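Local coordinates for hypothetical protein PA2201 (PDB 2FEF) that is of unknown function but is probably an immunity protein of the PoNi type, neutralising a PoNe-type DNase toxin, at residues N82-G94 with T248-V260. Sequence-based numbering, arbitrary orientation.
Sequences NASTLLLKAIDRG and TGPYAWGWWAMEV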
# COMPACT_ATOMS: atom_id res chain seq x y z
N ASN B 82 -6.55 2.69 10.38
CA ASN B 82 -5.33 3.42 10.02
C ASN B 82 -5.33 4.83 10.60
O ASN B 82 -4.27 5.36 11.00
CB ASN B 82 -5.19 3.50 8.49
CG ASN B 82 -4.96 2.14 7.82
OD1 ASN B 82 -4.56 1.12 8.45
ND2 ASN B 82 -5.21 2.11 6.51
N ALA B 83 -6.51 5.45 10.63
CA ALA B 83 -6.62 6.77 11.28
C ALA B 83 -6.42 6.66 12.78
O ALA B 83 -5.80 7.53 13.37
CB ALA B 83 -7.98 7.46 10.97
N SER B 84 -6.93 5.61 13.41
CA SER B 84 -6.60 5.37 14.84
C SER B 84 -5.07 5.19 15.09
O SER B 84 -4.55 5.68 16.08
CB SER B 84 -7.36 4.14 15.37
OG SER B 84 -8.72 4.49 15.61
N THR B 85 -4.39 4.46 14.20
CA THR B 85 -2.93 4.26 14.32
C THR B 85 -2.22 5.57 14.08
O THR B 85 -1.31 5.91 14.81
CB THR B 85 -2.43 3.13 13.41
OG1 THR B 85 -3.28 1.98 13.59
CG2 THR B 85 -1.00 2.76 13.75
N LEU B 86 -2.69 6.35 13.12
CA LEU B 86 -2.11 7.68 12.91
C LEU B 86 -2.20 8.50 14.19
O LEU B 86 -1.23 9.16 14.59
CB LEU B 86 -2.84 8.41 11.76
CG LEU B 86 -2.04 9.62 11.24
CD1 LEU B 86 -0.86 9.21 10.37
CD2 LEU B 86 -2.97 10.58 10.45
N LEU B 87 -3.38 8.47 14.84
CA LEU B 87 -3.56 9.23 16.09
C LEU B 87 -2.54 8.76 17.14
O LEU B 87 -1.85 9.57 17.75
CB LEU B 87 -5.01 9.08 16.60
CG LEU B 87 -5.30 9.82 17.94
CD1 LEU B 87 -4.93 11.25 17.86
CD2 LEU B 87 -6.78 9.66 18.25
N LEU B 88 -2.44 7.46 17.32
CA LEU B 88 -1.46 6.89 18.24
C LEU B 88 -0.03 7.35 17.94
O LEU B 88 0.68 7.80 18.83
CB LEU B 88 -1.59 5.35 18.25
CG LEU B 88 -0.58 4.67 19.18
CD1 LEU B 88 -0.82 5.06 20.66
CD2 LEU B 88 -0.63 3.17 18.96
N LYS B 89 0.40 7.24 16.69
CA LYS B 89 1.73 7.71 16.33
C LYS B 89 1.93 9.20 16.66
O LYS B 89 3.01 9.64 17.09
CB LYS B 89 1.94 7.48 14.84
CG LYS B 89 1.99 5.98 14.51
CD LYS B 89 3.33 5.37 14.96
CE LYS B 89 3.20 3.86 15.01
NZ LYS B 89 4.49 3.29 15.54
N ALA B 90 0.88 10.00 16.43
CA ALA B 90 0.96 11.44 16.72
C ALA B 90 1.11 11.70 18.25
O ALA B 90 1.84 12.59 18.67
CB ALA B 90 -0.28 12.12 16.17
N ILE B 91 0.42 10.93 19.07
CA ILE B 91 0.62 10.97 20.53
C ILE B 91 2.08 10.65 20.91
O ILE B 91 2.76 11.42 21.65
CB ILE B 91 -0.35 9.98 21.29
CG1 ILE B 91 -1.82 10.32 20.98
CG2 ILE B 91 -0.06 10.11 22.85
CD1 ILE B 91 -2.82 9.26 21.43
N ASP B 92 2.59 9.52 20.40
CA ASP B 92 4.02 9.17 20.61
C ASP B 92 4.98 10.32 20.26
O ASP B 92 5.94 10.61 20.98
CB ASP B 92 4.41 7.98 19.72
CG ASP B 92 3.95 6.63 20.26
OD1 ASP B 92 3.41 6.55 21.38
OD2 ASP B 92 4.12 5.62 19.50
N ARG B 93 4.68 10.99 19.14
CA ARG B 93 5.59 11.98 18.57
C ARG B 93 5.63 13.27 19.39
O ARG B 93 6.54 14.08 19.21
CB ARG B 93 5.19 12.32 17.12
CG ARG B 93 6.16 13.31 16.43
CD ARG B 93 7.57 12.73 16.34
NE ARG B 93 8.53 13.69 15.76
CZ ARG B 93 9.06 14.71 16.41
NH1 ARG B 93 8.77 14.92 17.70
NH2 ARG B 93 9.92 15.53 15.77
N GLY B 94 4.64 13.48 20.24
CA GLY B 94 4.60 14.70 21.07
C GLY B 94 3.77 15.82 20.47
O GLY B 94 3.85 16.96 20.94
N THR B 248 -3.28 -6.24 24.60
CA THR B 248 -2.47 -5.14 24.05
C THR B 248 -3.16 -4.62 22.79
O THR B 248 -3.99 -5.32 22.17
CB THR B 248 -1.02 -5.61 23.70
OG1 THR B 248 -1.09 -6.60 22.66
CG2 THR B 248 -0.31 -6.18 24.97
N GLY B 249 -2.84 -3.40 22.40
CA GLY B 249 -3.47 -2.77 21.22
C GLY B 249 -2.42 -1.92 20.53
O GLY B 249 -2.43 -0.69 20.68
N PRO B 250 -1.50 -2.55 19.78
CA PRO B 250 -0.43 -1.77 19.16
C PRO B 250 -0.95 -0.83 18.06
O PRO B 250 -0.23 0.06 17.65
CB PRO B 250 0.48 -2.84 18.54
CG PRO B 250 -0.44 -3.99 18.26
CD PRO B 250 -1.37 -3.99 19.47
N TYR B 251 -2.18 -1.03 17.59
CA TYR B 251 -2.73 -0.17 16.53
C TYR B 251 -3.49 1.06 17.04
O TYR B 251 -3.83 1.94 16.22
CB TYR B 251 -3.64 -0.97 15.54
CG TYR B 251 -2.87 -1.99 14.75
CD1 TYR B 251 -2.28 -1.64 13.53
CD2 TYR B 251 -2.71 -3.32 15.22
CE1 TYR B 251 -1.57 -2.57 12.77
CE2 TYR B 251 -1.95 -4.26 14.48
CZ TYR B 251 -1.41 -3.87 13.26
OH TYR B 251 -0.69 -4.75 12.48
N ALA B 252 -3.81 1.13 18.34
CA ALA B 252 -4.62 2.26 18.83
C ALA B 252 -4.23 2.76 20.23
O ALA B 252 -4.42 3.91 20.55
CB ALA B 252 -6.10 1.93 18.81
N TRP B 253 -3.69 1.86 21.04
CA TRP B 253 -3.57 2.11 22.51
C TRP B 253 -2.10 2.18 22.92
O TRP B 253 -1.64 3.17 23.54
CB TRP B 253 -4.37 0.97 23.17
CG TRP B 253 -4.29 0.80 24.67
CD1 TRP B 253 -4.03 1.74 25.61
CD2 TRP B 253 -4.48 -0.42 25.36
NE1 TRP B 253 -4.06 1.18 26.88
CE2 TRP B 253 -4.34 -0.15 26.75
CE3 TRP B 253 -4.75 -1.74 24.95
CZ2 TRP B 253 -4.46 -1.15 27.71
CZ3 TRP B 253 -4.87 -2.72 25.93
CH2 TRP B 253 -4.75 -2.41 27.28
N GLY B 254 -1.35 1.15 22.54
CA GLY B 254 0.11 1.10 22.69
C GLY B 254 0.58 1.29 24.13
O GLY B 254 0.14 0.60 25.06
N TRP B 255 1.48 2.26 24.30
CA TRP B 255 2.16 2.56 25.56
C TRP B 255 1.27 3.24 26.60
O TRP B 255 1.57 3.23 27.79
CB TRP B 255 3.30 3.51 25.18
CG TRP B 255 4.24 3.99 26.24
CD1 TRP B 255 4.21 5.19 26.88
CD2 TRP B 255 5.39 3.30 26.70
NE1 TRP B 255 5.28 5.29 27.73
CE2 TRP B 255 6.04 4.14 27.63
CE3 TRP B 255 5.96 2.06 26.40
CZ2 TRP B 255 7.20 3.76 28.29
CZ3 TRP B 255 7.13 1.69 27.05
CH2 TRP B 255 7.74 2.54 27.99
N TRP B 256 0.17 3.84 26.15
CA TRP B 256 -0.49 4.89 26.94
C TRP B 256 -1.62 4.42 27.83
O TRP B 256 -2.54 3.78 27.38
CB TRP B 256 -0.99 6.00 25.99
CG TRP B 256 0.18 6.53 25.23
CD1 TRP B 256 0.47 6.34 23.90
CD2 TRP B 256 1.26 7.27 25.77
NE1 TRP B 256 1.67 6.93 23.59
CE2 TRP B 256 2.17 7.52 24.72
CE3 TRP B 256 1.55 7.75 27.06
CZ2 TRP B 256 3.36 8.23 24.91
CZ3 TRP B 256 2.74 8.45 27.26
CH2 TRP B 256 3.62 8.69 26.19
N ALA B 257 -1.54 4.81 29.10
CA ALA B 257 -2.66 4.63 30.01
C ALA B 257 -3.72 5.67 29.73
O ALA B 257 -3.95 6.57 30.54
CB ALA B 257 -2.17 4.75 31.49
N MSE B 258 -4.41 5.51 28.60
CA MSE B 258 -5.44 6.45 28.13
C MSE B 258 -6.63 6.45 29.04
O MSE B 258 -7.27 7.48 29.22
CB MSE B 258 -5.96 5.93 26.78
CG MSE B 258 -4.95 6.08 25.76
SE MSE B 258 -5.75 5.46 24.07
CE MSE B 258 -4.16 5.91 23.08
N GLU B 259 -6.93 5.28 29.61
CA GLU B 259 -8.07 5.16 30.51
C GLU B 259 -7.85 5.97 31.82
O GLU B 259 -8.72 6.73 32.21
CB GLU B 259 -8.44 3.69 30.79
CG GLU B 259 -7.59 2.82 31.76
CD GLU B 259 -6.19 2.52 31.29
OE1 GLU B 259 -5.43 3.49 31.04
OE2 GLU B 259 -5.77 1.34 31.27
N VAL B 260 -6.69 5.79 32.44
CA VAL B 260 -6.35 6.53 33.68
C VAL B 260 -6.31 8.04 33.41
O VAL B 260 -6.84 8.85 34.19
CB VAL B 260 -5.00 6.05 34.29
CG1 VAL B 260 -4.68 6.78 35.62
CG2 VAL B 260 -5.02 4.56 34.51
O HOH W 1 2.46 3.83 21.94
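Asp92 and Trp256 join the last turn of helix 66-93 to the loop of 248-257. The indole N-H of Trp256 points at Asp92 OD1 (NE1 to OD1 2.8 Å, 158° at the hydrogen), meeting the oxygen nearly along its C-O axis and close to the indole plane, while carboxylate and ring are turned 50° apart. A water that donates to the same OD1 accepts from Trp255 N, so this oxygen takes one bond directly from the indole and one from a water that links it to the loop backbone; OD2 forms a salt bridge with Arg31. Ile91 covers one face of the indole: its CG2, placed anti to the backbone N, makes a CH-pi contact 3.9 Å from the centroid of the five-membered ring, and CD1 of the other branch reaches the CE of selenomethionine Met258. Trp255 CD1 lies over the opposite face. Leu88 fills the middle, its branches divided between two parts of the loop. Leu88 CD1 meets the indole edge at Trp256 CD1 (3.7 Å), whereas Leu88 CD2 rests 3.4 Å from Pro250 O. Gly254, at positive phi in the type II' turn from Trp253 to Trp256, lies close to Leu88 CD2. One helical turn earlier, Thr85 OG1 lies 2.7 Å from Tyr251 O, beside the tyrosine ring and near its plane. Tyr251 itself reaches Asp50 of the second subunit through its hydroxyl. The contact thus fastens the loop leading into helix 258-267 onto helix 66-93, joining the N-terminal and C-terminal family regions of this all-helical fold, with Phe148 of helix 146-158 against Ser84 and Ala252, and helix 97-127 packed against Ser84 and Ala90.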